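PDB 3WYZ: ribonuclease P protein component 3 from Thermococcus kodakarensis KOD1, which probably serves as a protein subunit of ribonuclease P, the RNA-containing enzyme that trims precursor tRNAs to their mature 5' ends. Local coordinates for residues K39-D44 with L68-K73; R72-I77 with M96-M101. All coordinates share one frame; numbering follows the deposited sequence.

Contact 1 (K39-D44 with L68-K73)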
loop_
_atom_site.group_PDB
_atom_site.type_symbol
_atom_site.label_atom_id
_atom_site.label_comp_id
_atom_site.label_asym_id
_atom_site.label_seq_id
_atom_site.Cartn_x
_atom_site.Cartn_y
_atom_site.Cartn_z
ATOM N N LYS A 39 -5.422 9.178 -5.205
ATOM C CA LYS A 39 -5.109 9.795 -3.926
ATOM C C LYS A 39 -6.259 10.717 -3.530
ATOM O O LYS A 39 -6.713 11.532 -4.335
ATOM C CB LYS A 39 -3.793 10.562 -4.030
ATOM C CG LYS A 39 -3.170 10.927 -2.694
ATOM C CD LYS A 39 -1.691 11.247 -2.855
ATOM C CE LYS A 39 -1.074 11.711 -1.548
ATOM N NZ LYS A 39 0.403 11.862 -1.651
ATOM N N LEU A 40 -6.735 10.577 -2.295
ATOM C CA LEU A 40 -7.930 11.283 -1.842
ATOM C C LEU A 40 -7.746 11.938 -0.471
ATOM O O LEU A 40 -7.674 11.253 0.549
ATOM C CB LEU A 40 -9.106 10.312 -1.804
ATOM C CG LEU A 40 -10.464 10.866 -1.381
ATOM C CD1 LEU A 40 -10.804 12.137 -2.155
ATOM C CD2 LEU A 40 -11.542 9.809 -1.572
ATOM N N VAL A 41 -7.693 13.271 -0.466
ATOM C CA VAL A 41 -7.505 14.060 0.752
ATOM C C VAL A 41 -8.857 14.534 1.274
ATOM O O VAL A 41 -9.601 15.198 0.552
ATOM C CB VAL A 41 -6.610 15.286 0.493
ATOM C CG1 VAL A 41 -6.177 15.917 1.811
ATOM C CG2 VAL A 41 -5.397 14.897 -0.352
ATOM N N LEU A 42 -9.163 14.197 2.526
ATOM C CA LEU A 42 -10.484 14.449 3.103
ATOM C C LEU A 42 -10.432 15.153 4.461
ATOM O O LEU A 42 -9.732 14.711 5.370
ATOM C CB LEU A 42 -11.244 13.126 3.245
ATOM C CG LEU A 42 -12.320 12.777 2.208
ATOM C CD1 LEU A 42 -11.904 13.123 0.786
ATOM C CD2 LEU A 42 -12.692 11.304 2.324
ATOM N N GLU A 43 -11.182 16.247 4.577
ATOM C CA GLU A 43 -11.433 16.913 5.859
ATOM C C GLU A 43 -12.696 17.796 5.749
ATOM O O GLU A 43 -12.599 19.021 5.641
ATOM C CB GLU A 43 -10.217 17.726 6.322
ATOM C CG GLU A 43 -9.551 18.579 5.251
ATOM C CD GLU A 43 -8.568 19.587 5.830
ATOM O OE1 GLU A 43 -8.190 19.456 7.016
ATOM O OE2 GLU A 43 -8.178 20.516 5.096
ATOM N N ASP A 44 -13.883 17.184 5.766
ATOM C CA ASP A 44 -14.051 15.738 5.963
ATOM C C ASP A 44 -14.821 15.049 4.816
ATOM O O ASP A 44 -14.256 14.895 3.734
ATOM C CB ASP A 44 -14.584 15.414 7.378
ATOM C CG ASP A 44 -15.315 16.591 8.037
ATOM O OD1 ASP A 44 -15.668 17.568 7.338
ATOM O OD2 ASP A 44 -15.534 16.530 9.266
ATOM N N LEU A 68 -6.807 5.688 -2.106
ATOM C CA LEU A 68 -5.908 5.994 -0.993
ATOM C C LEU A 68 -6.428 7.175 -0.180
ATOM O O LEU A 68 -6.420 8.315 -0.651
ATOM C CB LEU A 68 -4.494 6.284 -1.503
ATOM C CG LEU A 68 -3.477 6.735 -0.444
ATOM C CD1 LEU A 68 -3.170 5.611 0.530
ATOM C CD2 LEU A 68 -2.208 7.239 -1.108
ATOM N N LEU A 69 -6.862 6.892 1.044
ATOM C CA LEU A 69 -7.371 7.918 1.942
ATOM C C LEU A 69 -6.240 8.508 2.772
ATOM O O LEU A 69 -5.556 7.787 3.502
ATOM C CB LEU A 69 -8.434 7.340 2.882
ATOM C CG LEU A 69 -9.638 6.644 2.252
ATOM C CD1 LEU A 69 -10.614 6.232 3.349
ATOM C CD2 LEU A 69 -10.323 7.524 1.212
ATOM N N VAL A 70 -6.044 9.818 2.647
ATOM C CA VAL A 70 -5.139 10.550 3.527
ATOM C C VAL A 70 -5.982 11.537 4.344
ATOM O O VAL A 70 -6.677 12.390 3.790
ATOM C CB VAL A 70 -3.998 11.244 2.745
ATOM C CG1 VAL A 70 -3.382 10.284 1.733
ATOM C CG2 VAL A 70 -4.473 12.494 2.030
ATOM N N THR A 71 -5.950 11.383 5.664
ATOM C CA THR A 71 -6.788 12.181 6.556
ATOM C C THR A 71 -6.338 12.042 8.010
ATOM O O THR A 71 -5.575 11.138 8.353
ATOM C CB THR A 71 -8.280 11.783 6.441
ATOM O OG1 THR A 71 -9.065 12.586 7.330
ATOM C CG2 THR A 71 -8.495 10.313 6.784
ATOM N N ARG A 72 -6.815 12.956 8.851
ATOM C CA ARG A 72 -6.539 12.922 10.285
ATOM C C ARG A 72 -7.839 12.781 11.075
ATOM O O ARG A 72 -7.971 13.329 12.169
ATOM C CB ARG A 72 -5.786 14.190 10.716
ATOM C CG ARG A 72 -4.423 14.380 10.064
ATOM C CD ARG A 72 -3.499 13.196 10.320
ATOM N NE ARG A 72 -2.089 13.578 10.313
ATOM C CZ ARG A 72 -1.444 14.128 11.341
ATOM N NH1 ARG A 72 -2.071 14.384 12.487
ATOM N NH2 ARG A 72 -0.157 14.431 11.219
ATOM N N LYS A 73 -8.793 12.039 10.517
ATOM C CA LYS A 73 -10.082 11.815 11.166
ATOM C C LYS A 73 -10.486 10.352 11.024
ATOM O O LYS A 73 -10.955 9.942 9.963
ATOM C CB LYS A 73 -11.148 12.730 10.563
ATOM C CG LYS A 73 -10.921 14.205 10.859
ATOM C CD LYS A 73 -11.924 15.092 10.143
ATOM C CE LYS A 73 -11.583 16.561 10.340
ATOM N NZ LYS A 73 -12.611 17.463 9.753
HETATM O O HOH W 1 -8.072 15.235 7.556
#
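Lys73 sets CG anti to its own carbonyl carbon (chi1 -67°) and then runs out extended, which carries NZ over to Asp44, where it forms a salt bridge to OD2 at 3.1 Å, weak as a hydrogen bond. With CG1 at chi1 -46°, Val70 has CG2 between its backbone N and carbonyl carbon, and this methyl meets CG2 of Val41 at 3.5 Å. On the other face of the sheet Leu40 and Leu69 run out together from neighbouring strands, with their CD2 methyls 3.8 Å apart. The backbones pair in parallel: Leu40 N donates to Leu68 O at 2.8 Å, Val70 N gives Leu40 O an almost straight bond (3.0 Å, 175°), and Leu42 N reaches Val70 O only weakly. These are the C-terminal ends of strands 33-41 and 65-70, neighbours in the parallel sheet of a TIM-barrel-like fold and joined by helix 48-62 in a beta-alpha-beta crossover. Past Val70 a water takes over the bridging, donating to Leu42 O at 2.8 Å and accepting from Arg72 N at 2.9 Å. With a methionine in place of Lys73, the Asp44 carboxylate would probably be left without its charged mate across the contact, and the loop after strand 33-41 would lose that tie. Lys39, at the other end of the contact, packs CG near CD2 of Leu68 and sends NZ to a salt bridge with Glu180.

Contact 2 (R72-I77 with M96-M101)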
loop_
_atom_site.group_PDB
_atom_site.type_symbol
_atom_site.label_atom_id
_atom_site.label_comp_id
_atom_site.label_asym_id
_atom_site.label_seq_id
_atom_site.Cartn_x
_atom_site.Cartn_y
_atom_site.Cartn_z
ATOM N N ARG A 72 -6.815 12.956 8.851
ATOM C CA ARG A 72 -6.539 12.922 10.285
ATOM C C ARG A 72 -7.839 12.781 11.075
ATOM O O ARG A 72 -7.971 13.329 12.169
ATOM C CB ARG A 72 -5.786 14.190 10.716
ATOM C CG ARG A 72 -4.423 14.380 10.064
ATOM C CD ARG A 72 -3.499 13.196 10.320
ATOM N NE ARG A 72 -2.089 13.578 10.313
ATOM C CZ ARG A 72 -1.444 14.128 11.341
ATOM N NH1 ARG A 72 -2.071 14.384 12.487
ATOM N NH2 ARG A 72 -0.157 14.431 11.219
ATOM N N LYS A 73 -8.793 12.039 10.517
ATOM C CA LYS A 73 -10.082 11.815 11.166
ATOM C C LYS A 73 -10.486 10.352 11.024
ATOM O O LYS A 73 -10.955 9.942 9.963
ATOM C CB LYS A 73 -11.148 12.730 10.563
ATOM C CG LYS A 73 -10.921 14.205 10.859
ATOM C CD LYS A 73 -11.924 15.092 10.143
ATOM C CE LYS A 73 -11.583 16.561 10.340
ATOM N NZ LYS A 73 -12.611 17.463 9.753
ATOM N N PRO A 74 -10.292 9.552 12.091
ATOM C CA PRO A 74 -10.641 8.127 12.115
ATOM C C PRO A 74 -12.057 7.795 11.633
ATOM O O PRO A 74 -12.260 6.777 10.967
ATOM C CB PRO A 74 -10.484 7.771 13.592
ATOM C CG PRO A 74 -9.385 8.655 14.057
ATOM C CD PRO A 74 -9.582 9.951 13.323
ATOM N N SER A 75 -13.023 8.648 11.964
ATOM C CA SER A 75 -14.426 8.424 11.595
ATOM C C SER A 75 -14.659 8.313 10.081
ATOM O O SER A 75 -15.613 7.670 9.645
ATOM C CB SER A 75 -15.309 9.541 12.173
ATOM O OG SER A 75 -14.811 10.825 11.830
ATOM N N LEU A 76 -13.792 8.939 9.291
ATOM C CA LEU A 76 -13.899 8.893 7.827
ATOM C C LEU A 76 -13.536 7.521 7.249
ATOM O O LEU A 76 -14.100 7.110 6.236
ATOM C CB LEU A 76 -13.020 9.973 7.186
ATOM C CG LEU A 76 -13.560 11.410 7.187
ATOM C CD1 LEU A 76 -14.078 11.864 8.546
ATOM C CD2 LEU A 76 -12.475 12.352 6.705
ATOM N N ILE A 77 -12.602 6.822 7.896
ATOM C CA ILE A 77 -12.187 5.486 7.462
ATOM C C ILE A 77 -13.362 4.519 7.577
ATOM O O ILE A 77 -13.599 3.721 6.666
ATOM C CB ILE A 77 -10.971 4.948 8.269
ATOM C CG1 ILE A 77 -9.656 5.576 7.786
ATOM C CG2 ILE A 77 -10.842 3.433 8.127
ATOM C CD1 ILE A 77 -9.512 7.058 8.043
ATOM N N MET A 96 -0.827 7.656 14.344
ATOM C CA MET A 96 -1.075 6.447 15.119
ATOM C C MET A 96 -2.558 6.123 15.286
ATOM O O MET A 96 -2.935 4.946 15.295
ATOM C CB MET A 96 -0.391 6.532 16.483
ATOM C CG MET A 96 1.067 6.105 16.453
ATOM S SD MET A 96 1.295 4.392 15.926
ATOM C CE MET A 96 2.716 3.944 16.922
ATOM N N ARG A 97 -3.389 7.157 15.426
ATOM C CA ARG A 97 -4.846 6.984 15.443
ATOM C C ARG A 97 -5.350 6.436 14.106
ATOM O O ARG A 97 -6.273 5.615 14.067
ATOM C CB ARG A 97 -5.553 8.310 15.737
ATOM C CG ARG A 97 -5.382 8.807 17.159
ATOM C CD ARG A 97 -6.283 10.000 17.450
ATOM N NE ARG A 97 -6.202 10.404 18.853
ATOM C CZ ARG A 97 -6.901 11.395 19.406
ATOM N NH1 ARG A 97 -7.757 12.116 18.682
ATOM N NH2 ARG A 97 -6.743 11.669 20.698
ATOM N N ILE A 98 -4.741 6.905 13.019
ATOM C CA ILE A 98 -5.100 6.474 11.670
ATOM C C ILE A 98 -4.628 5.054 11.418
ATOM O O ILE A 98 -5.393 4.228 10.923
ATOM C CB ILE A 98 -4.523 7.423 10.599
ATOM C CG1 ILE A 98 -5.136 8.824 10.751
ATOM C CG2 ILE A 98 -4.754 6.879 9.192
ATOM C CD1 ILE A 98 -6.644 8.891 10.596
ATOM N N ASN A 99 -3.373 4.779 11.766
ATOM C CA ASN A 99 -2.823 3.433 11.659
ATOM C C ASN A 99 -3.707 2.404 12.361
ATOM O O ASN A 99 -3.976 1.345 11.809
ATOM C CB ASN A 99 -1.405 3.369 12.242
ATOM C CG ASN A 99 -0.375 4.057 11.369
ATOM O OD1 ASN A 99 -0.708 4.660 10.362
ATOM N ND2 ASN A 99 0.886 3.979 11.766
ATOM N N ARG A 100 -4.157 2.727 13.571
ATOM C CA ARG A 100 -5.017 1.835 14.350
ATOM C C ARG A 100 -6.406 1.686 13.731
ATOM O O ARG A 100 -6.913 0.569 13.603
ATOM C CB ARG A 100 -5.141 2.343 15.791
ATOM C CG ARG A 100 -5.789 1.358 16.759
ATOM C CD ARG A 100 -6.400 2.067 17.965
ATOM N NE ARG A 100 -7.535 2.911 17.580
ATOM C CZ ARG A 100 -8.251 3.663 18.418
ATOM N NH1 ARG A 100 -7.971 3.697 19.720
ATOM N NH2 ARG A 100 -9.263 4.388 17.948
ATOM N N MET A 101 -7.014 2.806 13.348
ATOM C CA MET A 101 -8.373 2.799 12.798
ATOM C C MET A 101 -8.448 2.131 11.426
ATOM O O MET A 101 -9.463 1.526 11.083
ATOM C CB MET A 101 -8.923 4.223 12.698
ATOM C CG MET A 101 -10.402 4.295 12.319
ATOM S SD MET A 101 -11.480 3.444 13.494
ATOM C CE MET A 101 -13.066 3.624 12.689
#
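Pro74 and Met101 make the tightest touch: CG of Met101 comes within 3.4 Å of Pro74 O and 3.7 Å of Pro74 CB, and CE of the same methionine lies 3.7 Å from Pro74 O. Met101 manages this by holding CG anti to its backbone N (chi1 -172°) and bending at the next bond, so that the chain folds over the first turn of helix 74-83. A second group gathers round Ile98, whose CD1 reaches past the helix start to sit 3.8 Å from Lys73 N and 4.1 Å from Pro74 CD; the isoleucine comes in nearly square to the proline ring. Ile77 lies one turn on from Pro74 and faces both partners, its CD1 4.3 Å from CD1 of Ile98 and its CG2 3.8 Å from Met101 O. Arg97 adds its CB beside the proline ring. Beneath these residues, Val91 of strand 88-92 touches both Ile77 and Ile98, so the two helices pack together over the strand that lies between them in the chain, as successive helices do round a barrel-like fold. Farther out, Asn99 fixes helix 96-104 from another side, its OD1 taking the N-H of Gly94 and its ND2 donating to the carbonyls of Gly121 and Pro113. What joins the two helices here is therefore methylene and methyl contact, with the thioether chain laid against a carbonyl, and it depends on fit of shape instead of on paired charges.

Contact 1 lies near the surface, with few of its touching residues enclosed; contact 2 goes deeper, with Ile77, Ile98 and Met101 enclosed. The first joins two adjacent strands and the loops that leave them; the second joins two helices of the outer layer. Their chemistry differs accordingly: backbone hydrogen bonds, a water and an ion pair in contact 1, aliphatic packing in contact 2. Arg72 and Lys73 belong to both, since the short loop after strand 65-70 leads into helix 74-83. Thr71 makes the junction, with its O 3.4 Å from CD1 of Ile98 and its CG2 3.6 Å from CD1 of Ile77, while Leu76 leans back on Leu42.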